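Local coordinates for Mll8374 protein (Mesorhizobium loti, PDB 3B5E), which probably acts as a carboxylesterase, hydrolysing ester bonds with an alpha/beta-hydrolase fold, at residues 45-50 against 59-64; 34-39 against 122-127. All blocks are in the same frame, centred on the assembly; numbering follows the deposited sequence.

Contact 1: residues 45-50 against 59-64. With EDO (1,2-ethanediol), chain K.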
loop_
_atom_site.group_PDB
_atom_site.type_symbol
_atom_site.label_atom_id
_atom_site.label_comp_id
_atom_site.label_asym_id
_atom_site.label_seq_id
_atom_site.Cartn_x
_atom_site.Cartn_y
_atom_site.Cartn_z
ATOM N N THR A 45 -8.518 9.553 1.087
ATOM C CA THR A 45 -7.817 9.867 2.336
ATOM C C THR A 45 -6.290 9.988 2.224
ATOM O O THR A 45 -5.689 10.763 2.961
ATOM C CB THR A 45 -8.225 8.906 3.490
ATOM O OG1 THR A 45 -7.919 7.561 3.118
ATOM C CG2 THR A 45 -9.704 9.032 3.833
ATOM N N LEU A 46 -5.663 9.266 1.301
ATOM C CA LEU A 46 -4.214 9.346 1.127
ATOM C C LEU A 46 -3.795 10.326 0.034
ATOM O O LEU A 46 -2.591 10.514 -0.195
ATOM C CB LEU A 46 -3.642 7.954 0.837
ATOM C CG LEU A 46 -3.718 6.840 1.902
ATOM C CD1 LEU A 46 -2.933 5.675 1.436
ATOM C CD2 LEU A 46 -3.186 7.377 3.268
ATOM N N VAL A 47 -4.766 10.975 -0.625
ATOM C CA VAL A 47 -4.451 11.858 -1.739
ATOM C C VAL A 47 -3.623 13.096 -1.292
ATOM O O VAL A 47 -2.631 13.425 -1.920
ATOM C CB VAL A 47 -5.722 12.223 -2.587
ATOM C CG1 VAL A 47 -5.418 13.336 -3.601
ATOM C CG2 VAL A 47 -6.257 10.989 -3.314
ATOM N N PRO A 48 -4.017 13.762 -0.208
ATOM C CA PRO A 48 -3.164 14.856 0.296
ATOM C C PRO A 48 -1.714 14.437 0.617
ATOM O O PRO A 48 -0.786 15.118 0.231
ATOM C CB PRO A 48 -3.922 15.342 1.526
ATOM C CG PRO A 48 -5.358 14.952 1.252
ATOM C CD PRO A 48 -5.227 13.607 0.620
ATOM N N LEU A 49 -1.517 13.306 1.279
ATOM C CA LEU A 49 -0.165 12.818 1.539
ATOM C C LEU A 49 0.588 12.544 0.229
ATOM O O LEU A 49 1.745 12.939 0.067
ATOM C CB LEU A 49 -0.259 11.526 2.361
ATOM C CG LEU A 49 1.006 10.893 2.920
ATOM C CD1 LEU A 49 1.367 11.625 4.215
ATOM C CD2 LEU A 49 0.763 9.407 3.186
ATOM N N ALA A 50 -0.076 11.852 -0.691
ATOM C CA ALA A 50 0.495 11.497 -1.996
ATOM C C ALA A 50 0.968 12.718 -2.764
ATOM O O ALA A 50 2.037 12.696 -3.377
ATOM C CB ALA A 50 -0.516 10.694 -2.832
ATOM N N LEU A 59 -1.730 9.282 -9.740
ATOM C CA LEU A 59 -2.221 8.612 -8.570
ATOM C C LEU A 59 -3.404 7.720 -8.947
ATOM O O LEU A 59 -4.367 8.183 -9.575
ATOM C CB LEU A 59 -2.655 9.631 -7.508
ATOM C CG LEU A 59 -1.633 10.709 -7.138
ATOM C CD1 LEU A 59 -2.237 11.577 -6.045
ATOM C CD2 LEU A 59 -0.252 10.132 -6.706
ATOM N N VAL A 60 -3.305 6.440 -8.575
ATOM C CA VAL A 60 -4.449 5.503 -8.582
ATOM C C VAL A 60 -4.902 5.366 -7.137
ATOM O O VAL A 60 -4.291 4.645 -6.337
ATOM C CB VAL A 60 -4.131 4.112 -9.191
ATOM C CG1 VAL A 60 -5.376 3.182 -9.169
ATOM C CG2 VAL A 60 -3.579 4.219 -10.615
ATOM N N ALA A 61 -5.966 6.082 -6.799
ATOM C CA ALA A 61 -6.511 6.072 -5.449
ATOM C C ALA A 61 -7.638 5.030 -5.429
ATOM O O ALA A 61 -8.767 5.327 -5.805
ATOM C CB ALA A 61 -7.010 7.435 -5.085
ATOM N N ALA A 62 -7.294 3.817 -4.975
ATOM C CA ALA A 62 -8.178 2.660 -5.011
ATOM C C ALA A 62 -9.009 2.536 -3.730
ATOM O O ALA A 62 -8.576 2.928 -2.631
ATOM C CB ALA A 62 -7.377 1.412 -5.248
ATOM N N ARG A 63 -10.184 1.942 -3.873
ATOM C CA ARG A 63 -11.101 1.725 -2.738
ATOM C C ARG A 63 -11.248 0.246 -2.431
ATOM O O ARG A 63 -11.453 -0.556 -3.332
ATOM C CB ARG A 63 -12.474 2.315 -3.051
ATOM C CG ARG A 63 -13.501 2.239 -1.895
ATOM C CD ARG A 63 -14.882 2.646 -2.296
ATOM N NE ARG A 63 -14.967 4.101 -2.431
ATOM C CZ ARG A 63 -16.092 4.786 -2.582
ATOM N NH1 ARG A 63 -17.259 4.175 -2.668
ATOM N NH2 ARG A 63 -16.044 6.102 -2.650
ATOM N N GLY A 64 -11.167 -0.097 -1.146
ATOM C CA GLY A 64 -11.447 -1.458 -0.677
ATOM C C GLY A 64 -12.864 -1.922 -0.990
ATOM O O GLY A 64 -13.789 -1.127 -1.158
HETATM C C1 EDO K . -20.291 5.971 -3.162
HETATM O O1 EDO K . -19.309 6.990 -2.946
HETATM C C2 EDO K . -21.027 5.705 -1.854
HETATM O O2 EDO K . -20.499 4.545 -1.195
#

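Contact 2: residues 34-39 against 122-127. With EDO (1,2-ethanediol), chain I; SO4 (sulfate ion), chain C.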
loop_
_atom_site.group_PDB
_atom_site.type_symbol
_atom_site.label_atom_id
_atom_site.label_comp_id
_atom_site.label_asym_id
_atom_site.label_seq_id
_atom_site.Cartn_x
_atom_site.Cartn_y
_atom_site.Cartn_z
ATOM N N PHE A 34 0.141 3.894 -6.587
ATOM C CA PHE A 34 -1.085 3.235 -6.148
ATOM C C PHE A 34 -1.236 3.476 -4.653
ATOM O O PHE A 34 -0.285 3.252 -3.895
ATOM C CB PHE A 34 -1.037 1.726 -6.392
ATOM C CG PHE A 34 -1.219 1.327 -7.820
ATOM C CD1 PHE A 34 -0.182 1.459 -8.732
ATOM C CD2 PHE A 34 -2.416 0.784 -8.242
ATOM C CE1 PHE A 34 -0.348 1.066 -10.066
ATOM C CE2 PHE A 34 -2.581 0.383 -9.566
ATOM C CZ PHE A 34 -1.544 0.513 -10.471
ATOM N N LEU A 35 -2.391 3.998 -4.257
ATOM C CA LEU A 35 -2.693 4.370 -2.883
ATOM C C LEU A 35 -3.759 3.437 -2.321
ATOM O O LEU A 35 -4.817 3.249 -2.939
ATOM C CB LEU A 35 -3.178 5.817 -2.811
ATOM C CG LEU A 35 -2.407 6.904 -3.542
ATOM C CD1 LEU A 35 -3.144 8.247 -3.293
ATOM C CD2 LEU A 35 -0.996 6.971 -3.071
ATOM N N LEU A 36 -3.468 2.836 -1.150
ATOM C CA LEU A 36 -4.399 1.954 -0.441
ATOM C C LEU A 36 -4.599 2.434 0.987
ATOM O O LEU A 36 -3.725 2.272 1.854
ATOM C CB LEU A 36 -3.916 0.502 -0.450
ATOM C CG LEU A 36 -3.804 -0.228 -1.799
ATOM C CD1 LEU A 36 -2.471 0.130 -2.526
ATOM C CD2 LEU A 36 -3.983 -1.755 -1.712
ATOM N N HIS A 37 -5.776 2.988 1.203
ATOM C CA HIS A 37 -6.215 3.600 2.446
ATOM C C HIS A 37 -6.293 2.656 3.661
ATOM O O HIS A 37 -6.362 1.449 3.525
ATOM C CB HIS A 37 -7.588 4.273 2.186
ATOM C CG HIS A 37 -8.687 3.312 1.826
ATOM N ND1 HIS A 37 -9.318 2.518 2.764
ATOM C CD2 HIS A 37 -9.237 2.981 0.628
ATOM C CE1 HIS A 37 -10.202 1.742 2.158
ATOM N NE2 HIS A 37 -10.184 2.010 0.862
ATOM N N GLY A 38 -6.334 3.255 4.855
ATOM C CA GLY A 38 -6.607 2.528 6.078
ATOM C C GLY A 38 -8.058 2.092 6.173
ATOM O O GLY A 38 -8.930 2.580 5.442
ATOM N N SER A 39 -8.314 1.179 7.089
ATOM C CA SER A 39 -9.670 0.636 7.271
ATOM C C SER A 39 -10.617 1.692 7.829
ATOM O O SER A 39 -10.207 2.541 8.638
ATOM C CB SER A 39 -9.654 -0.581 8.171
ATOM O OG SER A 39 -9.552 -0.204 9.526
ATOM N N ALA A 122 -1.583 -1.088 3.797
ATOM C CA ALA A 122 -0.168 -1.544 3.779
ATOM C C ALA A 122 -0.137 -3.065 3.819
ATOM O O ALA A 122 0.733 -3.675 3.188
ATOM C CB ALA A 122 0.647 -0.967 4.951
ATOM N N ASN A 123 -1.070 -3.668 4.549
ATOM C CA ASN A 123 -1.059 -5.109 4.736
ATOM C C ASN A 123 -1.607 -5.840 3.505
ATOM O O ASN A 123 -1.257 -6.976 3.246
ATOM C CB ASN A 123 -1.771 -5.484 6.046
ATOM C CG ASN A 123 -1.162 -4.752 7.251
ATOM O OD1 ASN A 123 0.049 -4.476 7.255
ATOM N ND2 ASN A 123 -1.988 -4.405 8.235
ATOM N N LEU A 124 -2.470 -5.170 2.741
ATOM C CA LEU A 124 -2.815 -5.629 1.384
ATOM C C LEU A 124 -1.570 -5.600 0.505
ATOM O O LEU A 124 -1.275 -6.576 -0.152
ATOM C CB LEU A 124 -3.926 -4.741 0.761
ATOM C CG LEU A 124 -4.691 -5.243 -0.494
ATOM C CD1 LEU A 124 -3.767 -5.192 -1.734
ATOM C CD2 LEU A 124 -5.282 -6.678 -0.263
ATOM N N VAL A 125 -0.838 -4.485 0.499
ATOM C CA VAL A 125 0.387 -4.388 -0.326
ATOM C C VAL A 125 1.427 -5.481 0.003
ATOM O O VAL A 125 1.948 -6.123 -0.899
ATOM C CB VAL A 125 1.039 -3.010 -0.242
ATOM C CG1 VAL A 125 2.384 -2.991 -1.032
ATOM C CG2 VAL A 125 0.071 -1.886 -0.768
ATOM N N SER A 126 1.726 -5.699 1.289
ATOM C CA SER A 126 2.732 -6.706 1.657
ATOM C C SER A 126 2.240 -8.100 1.259
ATOM O O SER A 126 3.003 -8.927 0.766
ATOM C CB SER A 126 3.056 -6.638 3.157
ATOM O OG SER A 126 1.933 -7.009 3.940
ATOM N N SER A 127 0.956 -8.362 1.447
ATOM C CA SER A 127 0.367 -9.641 1.010
ATOM C C SER A 127 0.455 -9.850 -0.504
ATOM O O SER A 127 0.688 -10.958 -0.968
ATOM C CB SER A 127 -1.103 -9.709 1.447
ATOM O OG SER A 127 -1.146 -9.745 2.843
HETATM C C1 EDO I . -3.358 -3.192 11.178
HETATM O O1 EDO I . -4.144 -2.472 10.244
HETATM C C2 EDO I . -2.069 -2.435 11.466
HETATM O O2 EDO I . -1.031 -2.626 10.479
HETATM S S SO4 C . -7.356 -3.073 10.723
HETATM O O1 SO4 C . -6.919 -3.843 9.585
HETATM O O2 SO4 C . -8.705 -2.557 10.599
HETATM O O3 SO4 C . -6.575 -1.908 10.846
HETATM O O4 SO4 C . -7.340 -3.916 11.910
#

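Contact 1: residues 45-50 against 59-64
Leu59, on strand 58-62, reaches across to Ala50 and Val47 in the first turn of helix 47-53. Its CB makes no close approach to the helix; with CG anti to the carbonyl carbon (chi1 -52°), the chain leaves the strand and heads for the helix. Leu59 CG stays 4.5 Å from Ala50 CB. The branch then straddles that methyl: Leu59 CD1 lies 3.8 Å from Ala50 CB, and Leu59 CD2 meets the same carbon at 3.9 Å. CD1 also approaches Val47 CG1, more loosely. Two residues further along the strand, Ala61 CB faces Val47 CG2 at 4.0 Å, so the two branches of Val47 serve different strand residues. The pieces belong to one beta-alpha-beta unit, strand 32-36, helix 47-53 and strand 58-62, and Leu35 of the first strand also packs on Val47 and Ala50. Past the strand end, Arg63 turns elsewhere: NE makes a salt bridge to Glu43, while NH1 and NH2 hold O1 of a 1,2-ethanediol weakly from the guanidinium edge, the NH2 to O1 distance being 3.4 Å. With an alanine here, the Glu43 carboxylate would probably be left without this charged mate. Between helix and strand no hydrogen bond forms, and the 158 Å² buried between the segments rests on methyl contacts alone, which implies adhesion by shape and burial rather than by directional bonds.

Contact 2: residues 34-39 against 122-127
Leu36 lays its two methyls on the flank of helix 120-131, CD2 against Leu124 and CD1 against Val125. The CD2 to Leu124 CD1 distance, 3.4 Å, is tighter than usual van der Waals contact, and the two leucines meet at about a right angle. Leu36 CD1 sits 3.7 Å from Val125 CG2. CB already points toward the helix; CG anti to the carbonyl carbon (chi1 -64°) and chi2 at 82° spread the methyls over both residues. The axes of strand 34-36 and helix 122-127 approach to 8.9 Å. In the alpha/beta-hydrolase fold such a helix follows the nucleophile elbow, and Gly117, Ser119 and Gly121 fit that GxSxG pattern; Leu36 touches this probable elbow. Beyond the strand, His37 ND1 donates to Gly38 O at 2.7 Å, nearly straight and within the imidazole plane, yet above the carbonyl plane. This bond and one from Gly64 N to His37 NE2 fix the ring's rotation. Ser39 OG and Arg73 both bind a sulfate, with 2.7 Å from Ser39 OG to its O2. On the helix, Asn123 ND2 points at O2 of a 1,2-ethanediol at 3.0 Å; the diol also bonds to Ser119 OG, and Met145 N holds Asn123 OD1.

Overall arrangement
After the edge strand 20-23, the chain runs through strand 32-36, which supplies residues 34-39 of contact 2, then enters helix 47-53, and returns to the sheet as strand 58-62. Contact 1 closes the second half of this excursion, from helix to strand, with eight residues between its segments. Contact 2 closes only much later, when helix 120-131 arrives after 82 intervening residues, so the whole of contact 1 falls within its span and the two do not cross. Strands 32-36 and 58-62 are parallel neighbours, joined where Leu35 N lies 2.9 Å from Val60 O, a probable hydrogen bond. Leu35 and Leu36 point to opposite faces, placing helices 47-53 and 120-131 on either side of the sheet.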